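Local coordinates for secreted protein (Kutzneria albida DSM 43870, PDB 5M6Q) that probably cross-links proteins as a microbial transglutaminase, joining glutamine side chains to primary amines through an acyl transfer, at residues H29-T34 / N52-D57; Q77-K82 / P101-L106; F131-N136 / E142-T147. All blocks are in the same frame, centred on the assembly; numbering follows the deposited sequence.

Interaction 1 of 3, residues H29-T34 / N52-D57; sequences HGREMT and NLNRED
His29 meets Asn52 through a water rather than directly. Its NE2 stays 4.3 Å from Asn52 OD1. The water lies at the ring edge, in the imidazole plane, 2.8 Å from His29 NE2. The same water donates a weak bond to Asn52 OD1, at 3.3 Å. Both side chains have firmer partners nearby. His29 ND1 bonds Asp225 at the chain's C-terminus, and the His29 ring stacks on Trp25. Asn52 OD1 accepts from the indole NH of Trp25, which therefore touches both sides of the water bridge. Gly30 has positive phi and turns the chain out of helix 18-28. Asn54 has positive phi too and does the same after helix 47-53. The contact thus brings two helix exits together, at the surface of a transglutaminase built on an antiparallel sheet. Arg31 follows, with its chain extended from CG to NE. This reach takes NH1 to 3.4 Å from Asn54 OD1. The two side chains approach from opposite directions, and the guanidinium and amide planes differ by 27°. The angle is too poor for a hydrogen bond. Arg31 NH1 instead forms a salt bridge with Glu37. A chi1 of -168° swings the Asn54 amide clear of the backbone N and brings OD1 to Arg31; Asn54 ND2 bonds the carbonyl of Lys223. Arg31 NH2 also returns a weak bond to Glu32 O, at 3.1 Å. Thr34 caps the start of helix 35-41 with its side chain, and Glu37, the salt-bridge partner of Arg31, also accepts from Thr34 N.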
loop_
_atom_site.group_PDB
_atom_site.type_symbol
_atom_site.label_atom_id
_atom_site.label_comp_id
_atom_site.label_asym_id
_atom_site.label_seq_id
_atom_site.Cartn_x
_atom_site.Cartn_y
_atom_site.Cartn_z
ATOM N N HIS A 29 16.089 7.880 -4.634
ATOM C CA HIS A 29 15.244 8.812 -5.379
ATOM C C HIS A 29 16.040 10.019 -5.887
ATOM O O HIS A 29 15.482 10.928 -6.498
ATOM C CB HIS A 29 14.071 9.276 -4.513
ATOM C CG HIS A 29 13.168 8.160 -4.095
ATOM N ND1 HIS A 29 12.078 7.768 -4.838
ATOM C CD2 HIS A 29 13.207 7.331 -3.023
ATOM C CE1 HIS A 29 11.475 6.757 -4.238
ATOM N NE2 HIS A 29 12.140 6.471 -3.134
ATOM N N GLY A 30 17.341 10.019 -5.630
ATOM C CA GLY A 30 18.235 11.032 -6.168
ATOM C C GLY A 30 17.897 12.463 -5.796
ATOM O O GLY A 30 18.139 13.392 -6.564
ATOM N N ARG A 31 17.342 12.646 -4.605
ATOM C CA ARG A 31 16.963 13.973 -4.153
ATOM C C ARG A 31 16.725 13.998 -2.661
ATOM O O ARG A 31 16.555 12.963 -2.021
ATOM C CB ARG A 31 15.701 14.449 -4.862
ATOM C CG ARG A 31 14.442 13.787 -4.362
ATOM C CD ARG A 31 13.241 14.558 -4.842
ATOM N NE ARG A 31 12.016 13.784 -4.729
ATOM C CZ ARG A 31 11.199 13.843 -3.684
ATOM N NH1 ARG A 31 10.098 13.102 -3.670
ATOM N NH2 ARG A 31 11.485 14.650 -2.660
ATOM N N GLU A 32 16.682 15.204 -2.124
ATOM C CA GLU A 32 16.464 15.408 -0.715
ATOM C C GLU A 32 14.996 15.193 -0.373
ATOM O O GLU A 32 14.099 15.521 -1.160
ATOM C CB GLU A 32 16.923 16.809 -0.330
ATOM C CG GLU A 32 16.898 17.132 1.148
ATOM C CD GLU A 32 17.876 18.240 1.491
ATOM O OE1 GLU A 32 19.006 18.205 0.956
ATOM O OE2 GLU A 32 17.517 19.147 2.273
ATOM N N MET A 33 14.756 14.617 0.797
ATOM C CA MET A 33 13.406 14.446 1.291
ATOM C C MET A 33 12.963 15.786 1.875
ATOM O O MET A 33 13.698 16.395 2.650
ATOM C CB MET A 33 13.345 13.313 2.329
ATOM C CG MET A 33 11.933 12.895 2.716
ATOM S SD MET A 33 11.829 11.572 3.959
ATOM C CE MET A 33 12.151 10.097 2.992
ATOM N N THR A 34 11.773 16.243 1.491
ATOM C CA THR A 34 11.266 17.550 1.906
ATOM C C THR A 34 10.734 17.540 3.330
ATOM O O THR A 34 10.656 16.491 3.980
ATOM C CB THR A 34 10.127 18.047 0.999
ATOM O OG1 THR A 34 8.924 17.349 1.336
ATOM C CG2 THR A 34 10.449 17.813 -0.472
ATOM N N ASN A 52 6.263 7.032 -0.078
ATOM C CA ASN A 52 6.633 6.342 -1.309
ATOM C C ASN A 52 5.640 6.528 -2.467
ATOM O O ASN A 52 6.022 6.407 -3.620
ATOM C CB ASN A 52 6.843 4.854 -1.033
ATOM C CG ASN A 52 8.157 4.578 -0.319
ATOM O OD1 ASN A 52 9.063 5.409 -0.321
ATOM N ND2 ASN A 52 8.261 3.412 0.300
ATOM N N LEU A 53 4.379 6.821 -2.178
ATOM C CA LEU A 53 3.445 7.133 -3.253
ATOM C C LEU A 53 3.762 8.477 -3.910
ATOM O O LEU A 53 3.437 8.676 -5.073
ATOM C CB LEU A 53 2.011 7.125 -2.745
ATOM C CG LEU A 53 1.550 5.735 -2.328
ATOM C CD1 LEU A 53 0.294 5.827 -1.499
ATOM C CD2 LEU A 53 1.316 4.877 -3.572
ATOM N N ASN A 54 4.398 9.385 -3.167
ATOM C CA ASN A 54 4.956 10.609 -3.758
ATOM C C ASN A 54 3.831 11.481 -4.304
ATOM O O ASN A 54 3.965 12.127 -5.335
ATOM C CB ASN A 54 5.971 10.271 -4.866
ATOM C CG ASN A 54 6.790 11.490 -5.316
ATOM O OD1 ASN A 54 6.897 12.475 -4.593
ATOM N ND2 ASN A 54 7.370 11.412 -6.509
ATOM N N ARG A 55 2.715 11.483 -3.593
ATOM C CA ARG A 55 1.512 12.149 -4.058
ATOM C C ARG A 55 0.952 13.116 -3.046
ATOM O O ARG A 55 0.379 12.710 -2.029
ATOM C CB ARG A 55 0.462 11.115 -4.410
ATOM C CG ARG A 55 0.659 10.596 -5.796
ATOM C CD ARG A 55 -0.379 9.588 -6.111
ATOM N NE ARG A 55 -1.731 10.099 -5.935
ATOM C CZ ARG A 55 -2.809 9.337 -6.048
ATOM N NH1 ARG A 55 -2.657 8.048 -6.333
ATOM N NH2 ARG A 55 -4.020 9.848 -5.876
ATOM N N GLU A 56 1.089 14.401 -3.352
ATOM C CA GLU A 56 0.702 15.445 -2.417
ATOM C C GLU A 56 -0.798 15.484 -2.181
ATOM O O GLU A 56 -1.249 16.042 -1.189
ATOM C CB GLU A 56 1.186 16.797 -2.917
ATOM C CG GLU A 56 0.582 17.205 -4.237
ATOM C CD GLU A 56 1.095 18.551 -4.697
ATOM O OE1 GLU A 56 0.820 19.562 -4.006
ATOM O OE2 GLU A 56 1.798 18.582 -5.730
ATOM N N ASP A 57 -1.572 14.887 -3.083
ATOM C CA ASP A 57 -3.026 14.873 -2.945
ATOM C C ASP A 57 -3.510 13.825 -1.939
ATOM O O ASP A 57 -4.710 13.731 -1.655
ATOM C CB ASP A 57 -3.696 14.626 -4.303
ATOM C CG ASP A 57 -3.279 13.305 -4.938
ATOM O OD1 ASP A 57 -2.072 12.968 -4.915
ATOM O OD2 ASP A 57 -4.160 12.607 -5.476
HETATM O O HOH W 1 11.249 3.986 -2.312
#

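Interaction 2 of 3, residues Q77-K82 / P101-L106; sequences QAALNK and PILKRL
Leu103 packs its CD1 methyl against Ala79 and Leu80 of helix 70-84. The arrangement is a short 3-10 turn packed against an alpha-helix by apolar side chains. It lies in the helical region beside the antiparallel sheet of this transglutaminase. Segment 101-106 leads from helix 90-99 to helix 109-112. Pro101 opens it, just after Asp100. Ile102 comes next. Its CB points toward helix 70-84, but Ile102 CB stays 5.0 Å from Ala79 CB. The side chain packs instead on Val76, one residue before segment 77-82. The backbone N atoms of Ile102 and Leu103 both bond the carboxylate of Asp100, which ties down the start of the turn. Leu103 then carries the contact. With CG anti to the carbonyl carbon (chi1 -59°), Leu103 sends its branch out to the helix, CD1 foremost. CD1 enters between two helix residues, 3.8 Å from Ala79 CB and 3.7 Å from Leu80 CD2. The small Ala79 lets the branch of Leu103 come close to the helix, and the CA atoms of Ala79 and Leu103 are 7.3 Å apart. Leu80 meets Leu103 at a slant, with its CD2 methyl leading. Leu80 also touches Ala124, Val219 and Phe221 of the sheet, so it packs on both the sheet and the turn. Val76 and Ile83 of the same helix add further apolar contacts to Leu103. Arg105 forms a salt bridge with Glu153. The backbone N of Leu106 bonds Leu103 O at 3.0 Å and closes the turn. The other methyl of Leu103, CD2, is slightly farther from the helix, 4.0 Å from Ala79 CB.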
loop_
_atom_site.group_PDB
_atom_site.type_symbol
_atom_site.label_atom_id
_atom_site.label_comp_id
_atom_site.label_asym_id
_atom_site.label_seq_id
_atom_site.Cartn_x
_atom_site.Cartn_y
_atom_site.Cartn_z
ATOM N N GLN A 77 -1.684 -4.552 -10.839
ATOM C CA GLN A 77 -0.553 -3.653 -11.050
ATOM C C GLN A 77 -0.063 -3.723 -12.490
ATOM O O GLN A 77 0.108 -2.694 -13.145
ATOM C CB GLN A 77 0.599 -3.993 -10.090
ATOM C CG GLN A 77 1.811 -3.079 -10.233
ATOM C CD GLN A 77 3.018 -3.581 -9.457
ATOM O OE1 GLN A 77 3.240 -4.795 -9.339
ATOM N NE2 GLN A 77 3.801 -2.651 -8.912
ATOM N N ALA A 78 0.161 -4.932 -12.993
ATOM C CA ALA A 78 0.668 -5.060 -14.362
ATOM C C ALA A 78 -0.348 -4.520 -15.369
ATOM O O ALA A 78 0.021 -3.854 -16.328
ATOM C CB ALA A 78 1.021 -6.497 -14.682
ATOM N N ALA A 79 -1.625 -4.788 -15.141
ATOM C CA ALA A 79 -2.653 -4.326 -16.060
ATOM C C ALA A 79 -2.686 -2.789 -16.104
ATOM O O ALA A 79 -2.731 -2.188 -17.180
ATOM C CB ALA A 79 -4.008 -4.894 -15.667
ATOM N N LEU A 80 -2.657 -2.160 -14.933
ATOM C CA LEU A 80 -2.682 -0.709 -14.850
ATOM C C LEU A 80 -1.428 -0.062 -15.427
ATOM O O LEU A 80 -1.520 0.953 -16.121
ATOM C CB LEU A 80 -2.866 -0.254 -13.408
ATOM C CG LEU A 80 -4.242 -0.496 -12.804
ATOM C CD1 LEU A 80 -4.159 -0.189 -11.326
ATOM C CD2 LEU A 80 -5.311 0.353 -13.490
ATOM N N ASN A 81 -0.259 -0.622 -15.122
ATOM C CA ASN A 81 0.984 -0.108 -15.689
ATOM C C ASN A 81 0.958 -0.188 -17.218
ATOM O O ASN A 81 1.425 0.718 -17.904
ATOM C CB ASN A 81 2.199 -0.868 -15.141
ATOM C CG ASN A 81 2.668 -0.330 -13.800
ATOM O OD1 ASN A 81 2.379 0.814 -13.434
ATOM N ND2 ASN A 81 3.387 -1.156 -13.057
ATOM N N LYS A 82 0.396 -1.262 -17.749
ATOM C CA LYS A 82 0.286 -1.409 -19.191
ATOM C C LYS A 82 -0.567 -0.276 -19.804
ATOM O O LYS A 82 -0.203 0.301 -20.828
ATOM C CB LYS A 82 -0.290 -2.782 -19.527
ATOM C CG LYS A 82 -0.309 -3.141 -21.004
ATOM C CD LYS A 82 -0.708 -4.609 -21.175
ATOM C CE LYS A 82 -0.634 -5.081 -22.629
ATOM N NZ LYS A 82 -1.825 -4.662 -23.421
ATOM N N PRO A 101 -9.593 -7.200 -19.658
ATOM C CA PRO A 101 -10.231 -8.402 -19.101
ATOM C C PRO A 101 -10.215 -8.483 -17.564
ATOM O O PRO A 101 -11.159 -8.991 -16.971
ATOM C CB PRO A 101 -9.423 -9.557 -19.715
ATOM C CG PRO A 101 -8.244 -8.937 -20.391
ATOM C CD PRO A 101 -8.609 -7.524 -20.706
ATOM N N ILE A 102 -9.173 -7.979 -16.922
ATOM C CA ILE A 102 -9.138 -7.997 -15.465
ATOM C C ILE A 102 -9.796 -6.753 -14.858
ATOM O O ILE A 102 -10.646 -6.841 -13.967
ATOM C CB ILE A 102 -7.696 -8.148 -14.973
ATOM C CG1 ILE A 102 -7.180 -9.546 -15.314
ATOM C CG2 ILE A 102 -7.595 -7.871 -13.489
ATOM C CD1 ILE A 102 -5.681 -9.690 -15.114
ATOM N N LEU A 103 -9.416 -5.587 -15.351
ATOM C CA LEU A 103 -9.813 -4.349 -14.706
ATOM C C LEU A 103 -11.325 -4.064 -14.828
ATOM O O LEU A 103 -11.915 -3.457 -13.938
ATOM C CB LEU A 103 -8.983 -3.194 -15.276
ATOM C CG LEU A 103 -7.464 -3.370 -15.095
ATOM C CD1 LEU A 103 -6.691 -2.240 -15.745
ATOM C CD2 LEU A 103 -7.085 -3.483 -13.630
ATOM N N LYS A 104 -11.959 -4.522 -15.901
ATOM C CA LYS A 104 -13.363 -4.179 -16.136
ATOM C C LYS A 104 -14.303 -4.827 -15.130
ATOM O O LYS A 104 -15.421 -4.366 -14.951
ATOM C CB LYS A 104 -13.789 -4.559 -17.561
ATOM C CG LYS A 104 -13.921 -6.042 -17.816
ATOM C CD LYS A 104 -14.271 -6.318 -19.280
ATOM C CE LYS A 104 -14.540 -7.793 -19.508
ATOM N NZ LYS A 104 -14.870 -8.105 -20.935
ATOM N N ARG A 105 -13.860 -5.887 -14.457
ATOM C CA ARG A 105 -14.713 -6.519 -13.458
ATOM C C ARG A 105 -14.560 -5.906 -12.076
ATOM O O ARG A 105 -15.249 -6.305 -11.155
ATOM C CB ARG A 105 -14.419 -8.007 -13.367
ATOM C CG ARG A 105 -14.458 -8.716 -14.696
ATOM C CD ARG A 105 -13.367 -9.735 -14.749
ATOM N NE ARG A 105 -13.733 -11.006 -14.145
ATOM C CZ ARG A 105 -12.848 -11.828 -13.587
ATOM N NH1 ARG A 105 -13.243 -12.989 -13.082
ATOM N NH2 ARG A 105 -11.561 -11.486 -13.526
ATOM N N LEU A 106 -13.654 -4.949 -11.930
ATOM C CA LEU A 106 -13.325 -4.402 -10.612
ATOM C C LEU A 106 -14.115 -3.151 -10.241
ATOM O O LEU A 106 -14.605 -2.447 -11.111
ATOM C CB LEU A 106 -11.842 -4.067 -10.551
ATOM C CG LEU A 106 -10.901 -5.250 -10.766
ATOM C CD1 LEU A 106 -9.467 -4.791 -10.631
ATOM C CD2 LEU A 106 -11.225 -6.330 -9.770
#

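Interaction 3 of 3, residues F131-N136 / E142-T147; sequences FYSWQN and ERAHTT
Ala144 CB sits over one face of the Trp134 indole, the tight part of this contact. The methyl is 3.7 Å from the centroid of the five-membered ring and only 15° off its normal. This is a CH-pi contact. CB also lies 3.7 Å from both Trp134 CG and Trp134 CD2, so it sits above the CG-CD2 bond, offset toward the rim. The backbones are close as well, with the CA atoms of Trp134 and Ala144 4.7 Å apart. Ser133 CB packs against Ala144 O at 3.2 Å. The His145 side is looser. Its ring edge faces Ser133 OG, which lies in the imidazole plane, but the bond from His145 ND1 is weak at 3.5 Å. Ser133 OG has a stronger partner in Asp213. Ser133 chi1 (61°) sets OG between the backbone N and the carbonyl carbon, where His145 ND1 reaches it. The His145 ring meets the six-membered ring of Trp134 obliquely, with planes at 74°. Glu142, Arg143 and Thr146 lie on the exposed side of the helix. Trp134 is the centre of an inverse gamma turn, and its NE1 bonds the carbonyl of Trp139. A bound MES molecule, probably from the crystallisation liquor, lies near Trp134 and bonds Tyr132 OH. The contact folds helix 141-146 back onto the loop that leaves strand 122-131. At the strand end, Phe131 pairs through its backbone with Asp213 and with Glu214, where strand 214-223 begins.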
loop_
_atom_site.group_PDB
_atom_site.type_symbol
_atom_site.label_atom_id
_atom_site.label_comp_id
_atom_site.label_asym_id
_atom_site.label_seq_id
_atom_site.Cartn_x
_atom_site.Cartn_y
_atom_site.Cartn_z
ATOM N N PHE A 131 -5.269 -4.923 9.352
ATOM C CA PHE A 131 -6.247 -4.185 10.134
ATOM C C PHE A 131 -7.186 -5.127 10.881
ATOM O O PHE A 131 -7.070 -6.352 10.793
ATOM C CB PHE A 131 -7.036 -3.228 9.222
ATOM C CG PHE A 131 -7.826 -3.919 8.128
ATOM C CD1 PHE A 131 -7.201 -4.364 6.966
ATOM C CD2 PHE A 131 -9.204 -4.086 8.249
ATOM C CE1 PHE A 131 -7.924 -4.970 5.952
ATOM C CE2 PHE A 131 -9.946 -4.700 7.227
ATOM C CZ PHE A 131 -9.304 -5.145 6.080
ATOM N N TYR A 132 -8.102 -4.539 11.639
ATOM C CA TYR A 132 -9.052 -5.278 12.455
ATOM C C TYR A 132 -10.426 -5.224 11.788
ATOM O O TYR A 132 -10.856 -4.175 11.316
ATOM C CB TYR A 132 -9.087 -4.685 13.867
ATOM C CG TYR A 132 -9.977 -5.382 14.873
ATOM C CD1 TYR A 132 -9.887 -6.742 15.101
ATOM C CD2 TYR A 132 -10.888 -4.656 15.618
ATOM C CE1 TYR A 132 -10.696 -7.363 16.049
ATOM C CE2 TYR A 132 -11.688 -5.254 16.564
ATOM C CZ TYR A 132 -11.593 -6.598 16.780
ATOM O OH TYR A 132 -12.418 -7.165 17.723
ATOM N N SER A 133 -11.102 -6.363 11.748
ATOM C CA SER A 133 -12.340 -6.508 10.988
ATOM C C SER A 133 -13.524 -5.835 11.650
ATOM O O SER A 133 -14.434 -5.379 10.968
ATOM C CB SER A 133 -12.664 -7.985 10.778
ATOM O OG SER A 133 -12.850 -8.622 12.019
ATOM N N TRP A 134 -13.506 -5.763 12.976
ATOM C CA TRP A 134 -14.657 -5.263 13.719
ATOM C C TRP A 134 -14.673 -3.734 13.751
ATOM O O TRP A 134 -14.402 -3.127 14.781
ATOM C CB TRP A 134 -14.649 -5.831 15.144
ATOM C CG TRP A 134 -15.999 -6.232 15.645
ATOM C CD1 TRP A 134 -17.143 -5.491 15.588
ATOM C CD2 TRP A 134 -16.350 -7.458 16.292
ATOM N NE1 TRP A 134 -18.185 -6.181 16.146
ATOM C CE2 TRP A 134 -17.727 -7.392 16.590
ATOM C CE3 TRP A 134 -15.639 -8.607 16.643
ATOM C CZ2 TRP A 134 -18.407 -8.429 17.232
ATOM C CZ3 TRP A 134 -16.317 -9.640 17.279
ATOM C CH2 TRP A 134 -17.685 -9.541 17.566
ATOM N N GLN A 135 -15.011 -3.119 12.623
ATOM C CA GLN A 135 -14.801 -1.686 12.443
ATOM C C GLN A 135 -15.895 -0.850 13.089
ATOM O O GLN A 135 -15.753 0.364 13.259
ATOM C CB GLN A 135 -14.693 -1.363 10.947
ATOM C CG GLN A 135 -13.306 -1.670 10.373
ATOM C CD GLN A 135 -12.213 -0.882 11.069
ATOM O OE1 GLN A 135 -12.160 0.348 10.974
ATOM N NE2 GLN A 135 -11.341 -1.582 11.780
ATOM N N ASN A 136 -16.992 -1.511 13.438
ATOM C CA ASN A 136 -18.084 -0.893 14.177
ATOM C C ASN A 136 -18.430 -1.832 15.305
ATOM O O ASN A 136 -18.824 -2.967 15.061
ATOM C CB ASN A 136 -19.297 -0.651 13.281
ATOM C CG ASN A 136 -20.404 0.130 13.977
ATOM O OD1 ASN A 136 -20.630 -0.006 15.182
ATOM N ND2 ASN A 136 -21.098 0.962 13.208
ATOM N N GLU A 142 -20.764 -12.037 12.995
ATOM C CA GLU A 142 -20.903 -12.552 11.637
ATOM C C GLU A 142 -20.647 -11.429 10.624
ATOM O O GLU A 142 -19.993 -11.641 9.606
ATOM C CB GLU A 142 -22.284 -13.176 11.411
ATOM C CG GLU A 142 -22.468 -13.773 10.005
ATOM C CD GLU A 142 -23.888 -14.275 9.742
ATOM O OE1 GLU A 142 -24.761 -14.094 10.623
ATOM O OE2 GLU A 142 -24.132 -14.854 8.653
ATOM N N ARG A 143 -21.138 -10.227 10.910
ATOM C CA ARG A 143 -20.877 -9.105 10.016
ATOM C C ARG A 143 -19.390 -8.738 10.002
ATOM O O ARG A 143 -18.809 -8.539 8.929
ATOM C CB ARG A 143 -21.696 -7.873 10.391
ATOM C CG ARG A 143 -21.415 -6.698 9.464
ATOM C CD ARG A 143 -22.439 -5.570 9.577
ATOM N NE ARG A 143 -22.190 -4.554 8.553
ATOM C CZ ARG A 143 -22.714 -3.328 8.551
ATOM N NH1 ARG A 143 -23.526 -2.944 9.525
ATOM N NH2 ARG A 143 -22.418 -2.480 7.575
ATOM N N ALA A 144 -18.783 -8.645 11.186
ATOM C CA ALA A 144 -17.364 -8.294 11.279
ATOM C C ALA A 144 -16.507 -9.260 10.466
ATOM O O ALA A 144 -15.574 -8.851 9.792
ATOM C CB ALA A 144 -16.898 -8.281 12.739
ATOM N N HIS A 145 -16.832 -10.544 10.527
ATOM C CA HIS A 145 -15.970 -11.550 9.928
ATOM C C HIS A 145 -16.284 -11.876 8.476
ATOM O O HIS A 145 -15.584 -12.679 7.872
ATOM C CB HIS A 145 -16.016 -12.820 10.763
ATOM C CG HIS A 145 -15.413 -12.652 12.122
ATOM N ND1 HIS A 145 -14.661 -11.548 12.467
ATOM C CD2 HIS A 145 -15.462 -13.433 13.224
ATOM C CE1 HIS A 145 -14.268 -11.661 13.724
ATOM N NE2 HIS A 145 -14.740 -12.797 14.205
ATOM N N THR A 146 -17.313 -11.256 7.902
ATOM C CA THR A 146 -17.582 -11.478 6.487
ATOM C C THR A 146 -17.470 -10.204 5.665
ATOM O O THR A 146 -17.429 -10.269 4.446
ATOM C CB THR A 146 -18.983 -12.070 6.246
ATOM O OG1 THR A 146 -19.971 -11.144 6.709
ATOM C CG2 THR A 146 -19.138 -13.391 6.980
ATOM N N THR A 147 -17.427 -9.048 6.321
ATOM C CA THR A 147 -17.436 -7.778 5.594
ATOM C C THR A 147 -16.219 -7.646 4.679
ATOM O O THR A 147 -16.330 -7.130 3.573
ATOM C CB THR A 147 -17.501 -6.562 6.562
ATOM O OG1 THR A 147 -18.787 -6.521 7.199
ATOM C CG2 THR A 147 -17.287 -5.250 5.823
#

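Interaction 2 is buried, interaction 3 is partly buried, and interaction 1 lies at the surface. Their chemistry follows. Interaction 2 is wholly apolar across its segments. Interaction 3 mixes a CH-pi contact with one weak hydrogen bond. Interaction 1 is polar but slight: a water bridge with one weak leg, and an unbonded guanidinium-amide approach. Each brings a loop or turn against a helix or its exit. All three have links to strand 214-223 or its ends, and interactions 2 and 3 also involve strand 122-131. None touches another. The centres of interactions 1 and 3 are 34 Å apart, on opposite sides of the chain's centre. Those of interactions 1 and 2 are 26 Å apart.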